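Local coordinates for protein agglutinin alpha chain (Maclura pomifera, PDB 3LLZ) that binds D-galactose-containing glycans as a jacalin-family lectin and recognises the T-antigen disaccharide Gal-beta-1,3-GalNAc, at residues I15-N20 / K52-S57; S46-F51 / I120-D125. One frame throughout, in Å; residues are numbered along the deposited sequence.

Interaction 1: residues I15-N20 / K52-S57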
# COMPACT_ATOMS: atom_id res chain seq x y z
N ILE A 15 7.01 -13.54 19.10
CA ILE A 15 7.58 -12.36 19.74
C ILE A 15 8.12 -12.77 21.10
O ILE A 15 7.37 -13.24 21.96
CB ILE A 15 6.54 -11.24 19.94
CG1 ILE A 15 5.98 -10.80 18.59
CG2 ILE A 15 7.19 -10.06 20.65
CD1 ILE A 15 4.95 -9.69 18.69
N ASN A 16 9.42 -12.61 21.29
CA ASN A 16 10.04 -12.94 22.57
C ASN A 16 10.58 -11.66 23.18
O ASN A 16 11.25 -10.88 22.50
CB ASN A 16 11.17 -13.95 22.37
CG ASN A 16 10.73 -15.18 21.61
OD1 ASN A 16 9.66 -15.72 21.87
ND2 ASN A 16 11.56 -15.63 20.68
N PHE A 17 10.27 -11.43 24.44
CA PHE A 17 10.77 -10.24 25.11
C PHE A 17 10.88 -10.45 26.61
O PHE A 17 10.31 -11.40 27.16
CB PHE A 17 9.88 -9.03 24.78
CG PHE A 17 8.47 -9.12 25.33
CD1 PHE A 17 8.16 -8.58 26.57
CD2 PHE A 17 7.46 -9.71 24.58
CE1 PHE A 17 6.85 -8.62 27.06
CE2 PHE A 17 6.15 -9.76 25.05
CZ PHE A 17 5.85 -9.21 26.30
N GLU A 18 11.63 -9.57 27.25
CA GLU A 18 11.85 -9.63 28.69
C GLU A 18 11.04 -8.57 29.41
O GLU A 18 10.69 -7.55 28.83
CB GLU A 18 13.33 -9.39 29.00
CG GLU A 18 14.29 -10.37 28.39
CD GLU A 18 15.73 -9.96 28.61
OE1 GLU A 18 16.07 -8.81 28.25
OE2 GLU A 18 16.52 -10.77 29.14
N TYR A 19 10.75 -8.83 30.68
CA TYR A 19 10.02 -7.87 31.49
C TYR A 19 10.39 -8.08 32.95
O TYR A 19 10.79 -9.17 33.35
CB TYR A 19 8.51 -8.04 31.28
CG TYR A 19 7.93 -9.32 31.83
CD1 TYR A 19 7.46 -9.40 33.14
CD2 TYR A 19 7.85 -10.46 31.03
CE1 TYR A 19 6.92 -10.59 33.64
CE2 TYR A 19 7.33 -11.65 31.52
CZ TYR A 19 6.86 -11.71 32.83
OH TYR A 19 6.34 -12.88 33.32
N ASN A 20 10.27 -7.02 33.73
CA ASN A 20 10.58 -7.07 35.15
C ASN A 20 9.43 -6.38 35.87
O ASN A 20 9.21 -5.18 35.68
CB ASN A 20 11.90 -6.35 35.43
CG ASN A 20 12.34 -6.46 36.87
OD1 ASN A 20 11.58 -6.18 37.79
ND2 ASN A 20 13.59 -6.87 37.08
N LYS A 52 12.37 -11.57 33.31
CA LYS A 52 11.59 -12.78 33.14
C LYS A 52 11.24 -12.77 31.66
O LYS A 52 10.79 -11.75 31.14
CB LYS A 52 10.30 -12.72 33.97
CG LYS A 52 10.52 -12.51 35.46
CD LYS A 52 9.20 -12.41 36.21
CE LYS A 52 8.47 -13.75 36.26
NZ LYS A 52 8.07 -14.25 34.91
N PRO A 53 11.50 -13.87 30.95
CA PRO A 53 11.16 -13.85 29.52
C PRO A 53 9.77 -14.39 29.20
O PRO A 53 9.21 -15.21 29.94
CB PRO A 53 12.25 -14.71 28.89
CG PRO A 53 13.37 -14.66 29.89
CD PRO A 53 12.62 -14.79 31.18
N VAL A 54 9.21 -13.92 28.09
CA VAL A 54 7.91 -14.36 27.63
C VAL A 54 8.07 -14.64 26.14
O VAL A 54 8.67 -13.86 25.42
CB VAL A 54 6.83 -13.29 27.84
CG1 VAL A 54 7.31 -11.96 27.32
CG2 VAL A 54 5.54 -13.70 27.13
N LYS A 55 7.54 -15.78 25.71
CA LYS A 55 7.62 -16.16 24.30
C LYS A 55 6.21 -16.33 23.76
O LYS A 55 5.50 -17.27 24.13
CB LYS A 55 8.39 -17.47 24.15
CG LYS A 55 9.86 -17.38 24.57
CD LYS A 55 10.54 -18.75 24.50
CE LYS A 55 10.46 -19.36 23.11
NZ LYS A 55 11.17 -18.54 22.09
N ILE A 56 5.80 -15.40 22.90
CA ILE A 56 4.47 -15.45 22.31
C ILE A 56 4.56 -16.12 20.94
O ILE A 56 5.08 -15.53 19.99
CB ILE A 56 3.88 -14.04 22.12
CG1 ILE A 56 3.76 -13.34 23.48
CG2 ILE A 56 2.51 -14.13 21.45
CD1 ILE A 56 3.29 -11.90 23.39
N SER A 57 4.07 -17.35 20.84
CA SER A 57 4.09 -18.09 19.59
C SER A 57 2.72 -18.01 18.94
O SER A 57 1.78 -18.68 19.37
CB SER A 57 4.45 -19.56 19.85
OG SER A 57 5.75 -19.67 20.39
O HOH W 1 6.84 -15.45 31.41

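Interaction 2: residues S46-F51 / I120-D125. With NGA (2-acetamido-2-deoxy-beta-D-galactopyranose), chain C.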
# COMPACT_ATOMS: atom_id res chain seq x y z
N SER A 46 18.93 -6.18 26.23
CA SER A 46 18.95 -5.17 27.27
C SER A 46 20.41 -5.09 27.71
O SER A 46 21.16 -6.05 27.51
CB SER A 46 18.10 -5.62 28.46
OG SER A 46 18.43 -4.88 29.63
N PHE A 47 20.80 -3.96 28.28
CA PHE A 47 22.17 -3.78 28.76
C PHE A 47 22.38 -4.58 30.04
O PHE A 47 23.51 -4.75 30.49
CB PHE A 47 22.45 -2.30 29.07
CG PHE A 47 22.61 -1.42 27.85
CD1 PHE A 47 22.92 -0.08 28.01
CD2 PHE A 47 22.44 -1.92 26.56
CE1 PHE A 47 23.06 0.77 26.91
CE2 PHE A 47 22.57 -1.08 25.45
CZ PHE A 47 22.89 0.26 25.63
N ILE A 48 21.29 -5.06 30.63
CA ILE A 48 21.36 -5.82 31.87
C ILE A 48 20.54 -7.11 31.88
O ILE A 48 19.86 -7.44 30.91
CB ILE A 48 20.90 -4.96 33.07
CG1 ILE A 48 19.48 -4.46 32.83
CG2 ILE A 48 21.85 -3.79 33.27
CD1 ILE A 48 18.84 -3.81 34.04
N THR A 49 20.61 -7.82 33.00
CA THR A 49 19.87 -9.07 33.17
C THR A 49 18.87 -8.94 34.31
O THR A 49 18.58 -7.84 34.77
CB THR A 49 20.83 -10.24 33.49
OG1 THR A 49 21.51 -9.97 34.73
CG2 THR A 49 21.86 -10.41 32.38
N GLY A 50 18.34 -10.08 34.77
CA GLY A 50 17.38 -10.06 35.86
C GLY A 50 15.94 -9.99 35.41
O GLY A 50 15.05 -9.72 36.22
N PHE A 51 15.70 -10.25 34.13
CA PHE A 51 14.34 -10.21 33.58
C PHE A 51 13.68 -11.58 33.52
O PHE A 51 14.34 -12.62 33.64
CB PHE A 51 14.37 -9.66 32.15
CG PHE A 51 14.80 -8.23 32.05
CD1 PHE A 51 13.90 -7.20 32.29
CD2 PHE A 51 16.10 -7.91 31.67
CE1 PHE A 51 14.29 -5.86 32.17
CE2 PHE A 51 16.50 -6.58 31.54
CZ PHE A 51 15.59 -5.55 31.79
N ILE A 120 16.78 0.14 22.69
CA ILE A 120 16.84 -0.56 23.96
C ILE A 120 18.17 -0.33 24.65
O ILE A 120 19.23 -0.51 24.05
CB ILE A 120 16.64 -2.09 23.79
CG1 ILE A 120 15.33 -2.36 23.03
CG2 ILE A 120 16.60 -2.77 25.17
CD1 ILE A 120 15.00 -3.84 22.87
N GLY A 121 18.11 0.11 25.90
CA GLY A 121 19.30 0.33 26.70
C GLY A 121 19.10 -0.63 27.85
O GLY A 121 19.04 -1.84 27.63
N TYR A 122 18.99 -0.12 29.06
CA TYR A 122 18.72 -1.00 30.19
C TYR A 122 17.32 -1.55 29.95
O TYR A 122 17.03 -2.71 30.26
CB TYR A 122 18.78 -0.22 31.50
CG TYR A 122 20.18 -0.10 32.07
CD1 TYR A 122 21.21 0.45 31.31
CD2 TYR A 122 20.48 -0.57 33.34
CE1 TYR A 122 22.51 0.52 31.80
CE2 TYR A 122 21.77 -0.50 33.85
CZ TYR A 122 22.78 0.04 33.07
OH TYR A 122 24.07 0.09 33.56
N TRP A 123 16.46 -0.72 29.38
CA TRP A 123 15.08 -1.10 29.09
C TRP A 123 14.67 -0.61 27.71
O TRP A 123 15.41 0.13 27.05
CB TRP A 123 14.14 -0.48 30.14
CG TRP A 123 14.56 -0.84 31.52
CD1 TRP A 123 14.46 -2.06 32.11
CD2 TRP A 123 15.27 -0.01 32.45
NE1 TRP A 123 15.07 -2.05 33.34
CE2 TRP A 123 15.58 -0.80 33.57
CE3 TRP A 123 15.69 1.33 32.43
CZ2 TRP A 123 16.29 -0.30 34.67
CZ3 TRP A 123 16.39 1.83 33.52
CH2 TRP A 123 16.69 1.01 34.63
N LEU A 124 13.50 -1.05 27.26
CA LEU A 124 12.97 -0.65 25.97
C LEU A 124 12.65 0.84 26.07
O LEU A 124 11.71 1.23 26.76
CB LEU A 124 11.71 -1.45 25.66
CG LEU A 124 10.95 -1.11 24.38
CD1 LEU A 124 11.86 -1.27 23.16
CD2 LEU A 124 9.74 -2.03 24.26
N ASP A 125 13.43 1.67 25.39
CA ASP A 125 13.25 3.12 25.45
C ASP A 125 11.99 3.58 24.74
O ASP A 125 11.23 4.41 25.25
CB ASP A 125 14.45 3.83 24.83
CG ASP A 125 15.75 3.44 25.48
OD1 ASP A 125 15.87 3.59 26.72
OD2 ASP A 125 16.65 2.97 24.76
C1 NGA C . 21.04 3.48 29.08
C2 NGA C . 21.15 4.22 27.74
C3 NGA C . 20.14 5.36 27.75
C4 NGA C . 18.73 4.78 27.93
C5 NGA C . 18.70 4.02 29.27
C6 NGA C . 17.36 3.38 29.62
C7 NGA C . 23.13 4.52 26.41
C8 NGA C . 24.56 5.01 26.31
N2 NGA C . 22.49 4.73 27.55
O1 NGA C . 21.91 2.41 29.10
O3 NGA C . 20.24 6.20 26.56
O4 NGA C . 18.44 3.88 26.87
O5 NGA C . 19.71 2.97 29.28
O6 NGA C . 17.09 2.23 28.83
O7 NGA C . 22.60 3.96 25.44

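Interaction 1: residues I15-N20 / K52-S57
I15, F17 and Y19 pair with I56, V54 and K52 as the hydrogen-bonded pairs of an antiparallel ladder. Each pair exchanges two backbone bonds; I56 N to I15 O is 2.8 Å and K52 N to Y19 O is 2.9 Å. N16-K55 and E18-P53 are the non-hydrogen-bonded pairs between them. Both strands lie in one of the three sheets of the jacalin-type beta-prism, with 52-57 outermost in this chain.

Apolar packing lies on the face of I15, F17, V54 and I56. V54 packs over one face of the F17 ring, modelled closer than is likely. I56 CD1 meets that ring at its edge, 3.9 Å from F17 CE2. Y96 also packs edge-to-face with F17.

Y19 leans across to K52 because its CG stands between the backbone N and the carbonyl carbon (chi1 68°). K52 CB lies over one face of the ring, toward its rim. The lysine chain then bends at its last two torsions, and K52 NZ donates to Y19 OH at 2.7 Å. A water bridges Y19 OH and P53 O.

On the other face, K55 NZ makes a weak bond to N16 OD1 at 3.2 Å; E14 is the stronger partner of both side chains. The chemistry implies an edge strand held by its backbone, apolar where I15, F17, V54 and I56 lie, polar at the Y19-K52 end and on the face of N16, E18 and K55.

Interaction 2: residues S46-F51 / I120-D125
S46 meets Y122 through its hydroxyl. OG lies anti to the backbone N (chi1 161°) and donates to Y122 O at 2.7 Å, from above the carbonyl plane. The same OG accepts from I48 N at 3.0 Å, which makes an ST turn. One hydroxyl thus ties the bend of its own loop to Y122 of the second segment.

F47 follows. Its backbone N donates to G121 O at 2.8 Å, again from above the carbonyl plane. Its ring lies flat against G121: the glycine CA is over the ring centre, 3.6 Å from the centroid, in a CH-pi contact. The rim atom F47 CD1 faces Y122 CD1, and the two ring planes are turned by 66°. Sugar atom O1 of the bound GalNAc approaches both of these carbons.

I48 meets the same side of the Y122 ring, farther along. Its CG2 is 3.3 Å from Y122 CE2, and its CD1 packs near Y122 CD2.

F51 closes the segment. Its CZ meets W123 CD1 at 3.7 Å, rim to rim, with the planes at 80°. Y122 O also lies at the F51 edge.

Residues 121-125 present polar groups to the sugar. Y122 N donates to GalNAc O5, W123 N donates to O6 at 3.1 Å, and D125 OD1 accepts from both O4 and O6. G1 N also bonds the sugar, and Y78 is a further pocket residue. The chemistry implies a turn gripped from two sides of its peptides: S46 OG and F47 N hold the carbonyls of Y122 and G121, while the amides of Y122 and W123, the D125 carboxylate and the G1 N terminus bind the sugar. F47 itself lines the pocket.

In the fold
The 46-51 loop runs straight into strand 52-57, joining interaction 2 to interaction 1. Their centres are about 13 Å apart. They also touch directly: E18 CB packs on F51 CB at 3.3 Å, and E18 OE1, hydrogen-bonded to G27 N, lies 3.8 Å from S46 CB. N20 ND2 approaches G50 O at 3.3 Å. E18 thus sits behind the loop that packs F47 and F51 against residues 120-125. Interaction 2 forms part of the glycan pocket itself. Interaction 1 is set back, with the E18 side chain about 11 Å from the bound GalNAc. Interaction 1 pairs strands of one sheet; interaction 2 joins the 46-51 loop to the turn leading into strand 124-132.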